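Local coordinates for chromosomal replication initiator protein dnaA (Aquifex aeolicus, PDB 1L8Q) that binds ATP through its AAA+ region and probably double-stranded DNA through a C-terminal helix-turn-helix domain to initiate replication at the chromosomal origin, at residues K176-E181 with R202-K207; V234-N239 with M265-K270. All blocks are in the same frame, centred on the assembly; numbering follows the deposited sequence.

Interaction 1: residues K176-E181 with R202-K207; sequences KEKLKE and REIEGK
K178 lies with its CB and CG over the CG2 methyl of I204, the closest pair being CG to CG2 at 4.0 Å, and the two side chains cross at about a right angle. CG2 of I204 stands anti to the backbone N, which turns that branch to the lysine while CG1 runs off beside the N. Past CG the lysine bends, chi2 -52°, and then straightens toward the carboxylate of E205. Its NZ forms a salt bridge with E205 OE2 at 2.8 Å, nearly along the C-O axis. The helices 168-181 and 201-214 belong to the helical part of the AAA+ region, beside the nucleotide: the K178 side chain comes within about 5 Å of the bound ADP. A second salt bridge runs from NZ to OE2 of E181 in its own helix, 2.8 Å away on the syn side and 32° out of the carboxylate plane. In this salt-bridge network one ammonium serves two carboxylates, whose OE2 atoms are 4.9 Å apart, and probably offsets their mutual repulsion. With an alanine here, E205 and E181 would probably be left without their shared cation, and I204 CG2 would lose the lysine CG that packs on it. V201 and I208 also touch K178.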
loop_
_atom_site.group_PDB
_atom_site.type_symbol
_atom_site.label_atom_id
_atom_site.label_comp_id
_atom_site.label_asym_id
_atom_site.label_seq_id
_atom_site.Cartn_x
_atom_site.Cartn_y
_atom_site.Cartn_z
ATOM N N LYS A 176 2.008 19.426 -4.010
ATOM C CA LYS A 176 1.650 20.830 -4.026
ATOM C C LYS A 176 0.287 21.020 -3.409
ATOM O O LYS A 176 0.102 21.921 -2.607
ATOM C CB LYS A 176 1.618 21.379 -5.432
ATOM C CG LYS A 176 2.961 21.789 -6.020
ATOM C CD LYS A 176 2.815 21.813 -7.536
ATOM C CE LYS A 176 3.908 22.575 -8.219
ATOM N NZ LYS A 176 3.582 22.758 -9.672
ATOM N N GLU A 177 -0.681 20.187 -3.779
ATOM C CA GLU A 177 -2.020 20.344 -3.205
ATOM C C GLU A 177 -1.959 20.208 -1.688
ATOM O O GLU A 177 -2.500 21.031 -0.977
ATOM C CB GLU A 177 -3.073 19.402 -3.853
ATOM C CG GLU A 177 -3.937 20.083 -4.936
ATOM C CD GLU A 177 -4.707 19.105 -5.861
ATOM O OE1 GLU A 177 -5.238 18.059 -5.371
ATOM O OE2 GLU A 177 -4.806 19.396 -7.091
ATOM N N LYS A 178 -1.234 19.202 -1.209
ATOM C CA LYS A 178 -1.128 18.919 0.223
ATOM C C LYS A 178 -0.506 20.070 0.999
ATOM O O LYS A 178 -0.978 20.445 2.079
ATOM C CB LYS A 178 -0.329 17.636 0.454
ATOM C CG LYS A 178 -1.099 16.377 0.117
ATOM C CD LYS A 178 -2.429 16.374 0.826
ATOM C CE LYS A 178 -3.294 15.223 0.389
ATOM N NZ LYS A 178 -4.393 15.021 1.352
ATOM N N LEU A 179 0.557 20.637 0.455
ATOM C CA LEU A 179 1.186 21.770 1.098
ATOM C C LEU A 179 0.208 22.955 1.260
ATOM O O LEU A 179 0.221 23.621 2.285
ATOM C CB LEU A 179 2.468 22.170 0.368
ATOM C CG LEU A 179 3.653 21.206 0.583
ATOM C CD1 LEU A 179 4.815 21.576 -0.324
ATOM C CD2 LEU A 179 4.113 21.138 2.054
ATOM N N LYS A 180 -0.647 23.207 0.268
ATOM C CA LYS A 180 -1.701 24.211 0.427
ATOM C C LYS A 180 -2.758 23.767 1.439
ATOM O O LYS A 180 -3.261 24.587 2.190
ATOM C CB LYS A 180 -2.386 24.506 -0.893
ATOM C CG LYS A 180 -1.657 25.477 -1.784
ATOM C CD LYS A 180 -1.874 25.113 -3.259
ATOM C CE LYS A 180 -1.139 26.087 -4.186
ATOM N NZ LYS A 180 -0.989 25.509 -5.568
ATOM N N GLU A 181 -3.105 22.478 1.447
ATOM C CA GLU A 181 -4.066 21.948 2.424
ATOM C C GLU A 181 -3.615 22.251 3.849
ATOM O O GLU A 181 -4.396 22.688 4.678
ATOM C CB GLU A 181 -4.195 20.429 2.298
ATOM C CG GLU A 181 -5.455 19.929 1.649
ATOM C CD GLU A 181 -5.732 18.467 1.971
ATOM O OE1 GLU A 181 -6.174 18.189 3.108
ATOM O OE2 GLU A 181 -5.531 17.603 1.077
ATOM N N ARG A 202 -0.154 9.042 2.364
ATOM C CA ARG A 202 -0.007 8.740 3.781
ATOM C C ARG A 202 1.369 9.190 4.287
ATOM O O ARG A 202 1.489 9.759 5.359
ATOM C CB ARG A 202 -0.195 7.242 4.039
ATOM C CG ARG A 202 -0.480 6.889 5.483
ATOM C CD ARG A 202 -0.296 5.401 5.832
ATOM N NE ARG A 202 -1.395 4.537 5.366
ATOM C CZ ARG A 202 -2.684 4.702 5.685
ATOM N NH1 ARG A 202 -3.063 5.712 6.469
ATOM N NH2 ARG A 202 -3.593 3.855 5.216
ATOM N N GLU A 203 2.402 8.929 3.500
ATOM C CA GLU A 203 3.759 9.291 3.879
ATOM C C GLU A 203 3.949 10.800 3.755
ATOM O O GLU A 203 4.678 11.422 4.530
ATOM C CB GLU A 203 4.785 8.518 3.026
ATOM C CG GLU A 203 4.715 7.009 3.235
ATOM C CD GLU A 203 5.608 6.235 2.285
ATOM O OE1 GLU A 203 6.299 6.888 1.467
ATOM O OE2 GLU A 203 5.618 4.970 2.350
ATOM N N ILE A 204 3.274 11.388 2.782
ATOM C CA ILE A 204 3.332 12.820 2.584
ATOM C C ILE A 204 2.710 13.529 3.785
ATOM O O ILE A 204 3.264 14.477 4.307
ATOM C CB ILE A 204 2.603 13.201 1.289
ATOM C CG1 ILE A 204 3.392 12.710 0.078
ATOM C CG2 ILE A 204 2.410 14.690 1.207
ATOM C CD1 ILE A 204 2.674 12.916 -1.234
ATOM N N GLU A 205 1.547 13.063 4.221
ATOM C CA GLU A 205 0.906 13.649 5.387
ATOM C C GLU A 205 1.728 13.382 6.658
ATOM O O GLU A 205 1.838 14.243 7.534
ATOM C CB GLU A 205 -0.544 13.168 5.518
ATOM C CG GLU A 205 -1.470 13.941 4.599
ATOM C CD GLU A 205 -2.911 13.506 4.669
ATOM O OE1 GLU A 205 -3.250 12.656 5.518
ATOM O OE2 GLU A 205 -3.709 14.018 3.850
ATOM N N GLY A 206 2.327 12.199 6.735
ATOM C CA GLY A 206 3.210 11.871 7.836
ATOM C C GLY A 206 4.377 12.850 7.940
ATOM O O GLY A 206 4.687 13.360 9.023
ATOM N N LYS A 207 5.037 13.116 6.819
ATOM C CA LYS A 207 6.129 14.085 6.822
ATOM C C LYS A 207 5.610 15.477 7.168
ATOM O O LYS A 207 6.217 16.187 7.960
ATOM C CB LYS A 207 6.845 14.130 5.471
ATOM C CG LYS A 207 7.702 12.923 5.185
ATOM C CD LYS A 207 8.658 12.641 6.297
ATOM C CE LYS A 207 9.580 11.489 5.921
ATOM N NZ LYS A 207 10.273 10.892 7.097
#

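Interaction 2: residues V234-N239 with M265-K270; sequences VEFVAN and MYLCRK
L267 reaches across to helix 216-241 with a single methyl, CD1, which touches both V237 and F236. The closer of the two contacts is with V237, whose CG2 lies 4.1 Å from L267 CD1; the two branched side chains approach at a slant. The leucine's CG is anti to its own carbonyl carbon, chi1 -65°, and CG2 of V237 likewise stands anti to the carbonyl carbon, turning this methyl toward the leucine. Here the contact is buried. V237 also packs on A260, I263 and A264, earlier residues of helix 258-272, while F283 touches both V234 and C268.

The looser side is at F236, which is partly exposed where V237 is buried. Its CD2 is 4.4 Å from L267 CD1, and the methyl sits at the edge of the ring, near its plane, rather than over a face. Further contacts to F236 come from L315 and Q318 of helix 308-323, the helix whose E316 touches L267.

The separation of the backbones fits so light a touch: V237 and L267, the pair nearest in register, have their CA atoms 8.8 Å apart, and the segments bury only 109 Å² between them. Both segments fall within the helix-turn-helix family region of domain IV, which probably binds double-stranded DNA, and the contact joins the last turns of helix 216-241 to helix 258-272. Only methyl groups and a ring edge meet across it, so its stability probably rests on dispersion and the exclusion of water, with neither a charge nor a directional bond to fix the two helices in one exact register.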
loop_
_atom_site.group_PDB
_atom_site.type_symbol
_atom_site.label_atom_id
_atom_site.label_comp_id
_atom_site.label_asym_id
_atom_site.label_seq_id
_atom_site.Cartn_x
_atom_site.Cartn_y
_atom_site.Cartn_z
ATOM N N VAL A 234 26.794 0.953 13.059
ATOM C CA VAL A 234 27.741 0.310 12.175
ATOM C C VAL A 234 29.116 0.292 12.829
ATOM O O VAL A 234 29.777 -0.744 12.855
ATOM C CB VAL A 234 27.792 0.978 10.794
ATOM C CG1 VAL A 234 28.945 0.406 9.965
ATOM C CG2 VAL A 234 26.469 0.776 10.068
ATOM N N GLU A 235 29.536 1.430 13.376
ATOM C CA GLU A 235 30.792 1.494 14.117
ATOM C C GLU A 235 30.785 0.414 15.193
ATOM O O GLU A 235 31.797 -0.234 15.445
ATOM C CB GLU A 235 30.959 2.847 14.812
ATOM C CG GLU A 235 31.285 4.018 13.909
ATOM C CD GLU A 235 31.284 5.348 14.657
ATOM O OE1 GLU A 235 30.814 5.392 15.824
ATOM O OE2 GLU A 235 31.753 6.353 14.076
ATOM N N PHE A 236 29.635 0.236 15.836
ATOM C CA PHE A 236 29.525 -0.723 16.925
ATOM C C PHE A 236 29.753 -2.151 16.459
ATOM O O PHE A 236 30.647 -2.831 16.951
ATOM C CB PHE A 236 28.177 -0.604 17.618
ATOM C CG PHE A 236 27.989 -1.583 18.713
ATOM C CD1 PHE A 236 28.666 -1.435 19.907
ATOM C CD2 PHE A 236 27.145 -2.668 18.551
ATOM C CE1 PHE A 236 28.506 -2.345 20.918
ATOM C CE2 PHE A 236 26.977 -3.578 19.559
ATOM C CZ PHE A 236 27.664 -3.420 20.748
ATOM N N VAL A 237 28.938 -2.606 15.514
ATOM C CA VAL A 237 29.069 -3.956 14.989
ATOM C C VAL A 237 30.511 -4.223 14.595
ATOM O O VAL A 237 31.031 -5.324 14.794
ATOM C CB VAL A 237 28.141 -4.186 13.796
ATOM C CG1 VAL A 237 28.627 -5.351 12.948
ATOM C CG2 VAL A 237 26.702 -4.404 14.276
ATOM N N ALA A 238 31.166 -3.195 14.067
ATOM C CA ALA A 238 32.570 -3.294 13.688
ATOM C C ALA A 238 33.435 -3.679 14.879
ATOM O O ALA A 238 33.821 -4.835 15.028
ATOM C CB ALA A 238 33.051 -1.978 13.094
ATOM N N ASN A 239 33.729 -2.697 15.725
ATOM C CA ASN A 239 34.583 -2.897 16.894
ATOM C C ASN A 239 34.351 -4.219 17.630
ATOM O O ASN A 239 35.241 -4.701 18.329
ATOM C CB ASN A 239 34.451 -1.720 17.862
ATOM C CG ASN A 239 34.629 -0.382 17.173
ATOM O OD1 ASN A 239 35.517 -0.214 16.334
ATOM N ND2 ASN A 239 33.777 0.579 17.516
HETATM N N MSE A 265 22.142 -4.323 10.000
HETATM C CA MSE A 265 20.822 -3.994 9.494
HETATM C C MSE A 265 19.778 -4.350 10.551
HETATM O O MSE A 265 18.867 -3.567 10.829
HETATM C CB MSE A 265 20.539 -4.738 8.188
HETATM C CG MSE A 265 21.357 -4.248 7.014
HETATM SE SE MSE A 265 21.180 -5.373 5.441
HETATM C CE MSE A 265 22.315 -4.375 4.242
ATOM N N TYR A 266 19.934 -5.528 11.153
ATOM C CA TYR A 266 19.022 -5.979 12.198
ATOM C C TYR A 266 19.009 -5.002 13.364
ATOM O O TYR A 266 17.948 -4.642 13.877
ATOM C CB TYR A 266 19.404 -7.382 12.688
ATOM C CG TYR A 266 18.463 -7.929 13.732
ATOM C CD1 TYR A 266 17.312 -8.621 13.364
ATOM C CD2 TYR A 266 18.721 -7.752 15.086
ATOM C CE1 TYR A 266 16.446 -9.125 14.320
ATOM C CE2 TYR A 266 17.864 -8.242 16.044
ATOM C CZ TYR A 266 16.729 -8.933 15.661
ATOM O OH TYR A 266 15.873 -9.422 16.619
ATOM N N LEU A 267 20.188 -4.565 13.774
ATOM C CA LEU A 267 20.289 -3.633 14.882
ATOM C C LEU A 267 19.691 -2.264 14.529
ATOM O O LEU A 267 19.057 -1.614 15.371
ATOM C CB LEU A 267 21.738 -3.498 15.343
ATOM C CG LEU A 267 22.342 -4.771 15.941
ATOM C CD1 LEU A 267 23.506 -4.435 16.847
ATOM C CD2 LEU A 267 21.293 -5.535 16.707
ATOM N N CYS A 268 19.894 -1.832 13.287
ATOM C CA CYS A 268 19.334 -0.569 12.826
ATOM C C CYS A 268 17.837 -0.695 12.835
ATOM O O CYS A 268 17.128 0.220 13.259
ATOM C CB CYS A 268 19.808 -0.245 11.411
ATOM S SG CYS A 268 21.416 0.576 11.316
ATOM N N ARG A 269 17.349 -1.839 12.381
ATOM C CA ARG A 269 15.919 -2.077 12.347
ATOM C C ARG A 269 15.353 -2.213 13.750
ATOM O O ARG A 269 14.419 -1.522 14.113
ATOM C CB ARG A 269 15.588 -3.330 11.518
ATOM C CG ARG A 269 14.099 -3.619 11.377
ATOM C CD ARG A 269 13.282 -2.485 10.770
ATOM N NE ARG A 269 12.088 -2.992 10.107
ATOM C CZ ARG A 269 11.055 -2.249 9.738
ATOM N NH1 ARG A 269 11.053 -0.939 9.968
ATOM N NH2 ARG A 269 10.016 -2.817 9.137
ATOM N N LYS A 270 15.952 -3.077 14.555
ATOM C CA LYS A 270 15.365 -3.394 15.851
ATOM C C LYS A 270 15.699 -2.414 16.977
ATOM O O LYS A 270 14.870 -2.169 17.863
ATOM C CB LYS A 270 15.699 -4.835 16.250
ATOM C CG LYS A 270 15.130 -5.883 15.289
ATOM C CD LYS A 270 13.599 -5.816 15.231
ATOM C CE LYS A 270 13.004 -7.108 14.684
ATOM N NZ LYS A 270 11.575 -7.264 15.079
#

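The two contacts sit in different domains, their centres 32 Å apart and their nearest atoms about 11 Å, and each pairs two helices of its own. Interaction 1 belongs to the AAA+ region, and interaction 2 to domain IV, the probable DNA-binding part. They are joined through the chain: helix 201-214, which carries half of interaction 1, is followed directly by helix 216-241, which carries half of interaction 2. Interaction 1 is partly buried, and its chemistry is mixed, an ionic network beside an apolar lysine-isoleucine contact. Interaction 2 is buried and wholly apolar. The areas the two bury are similar.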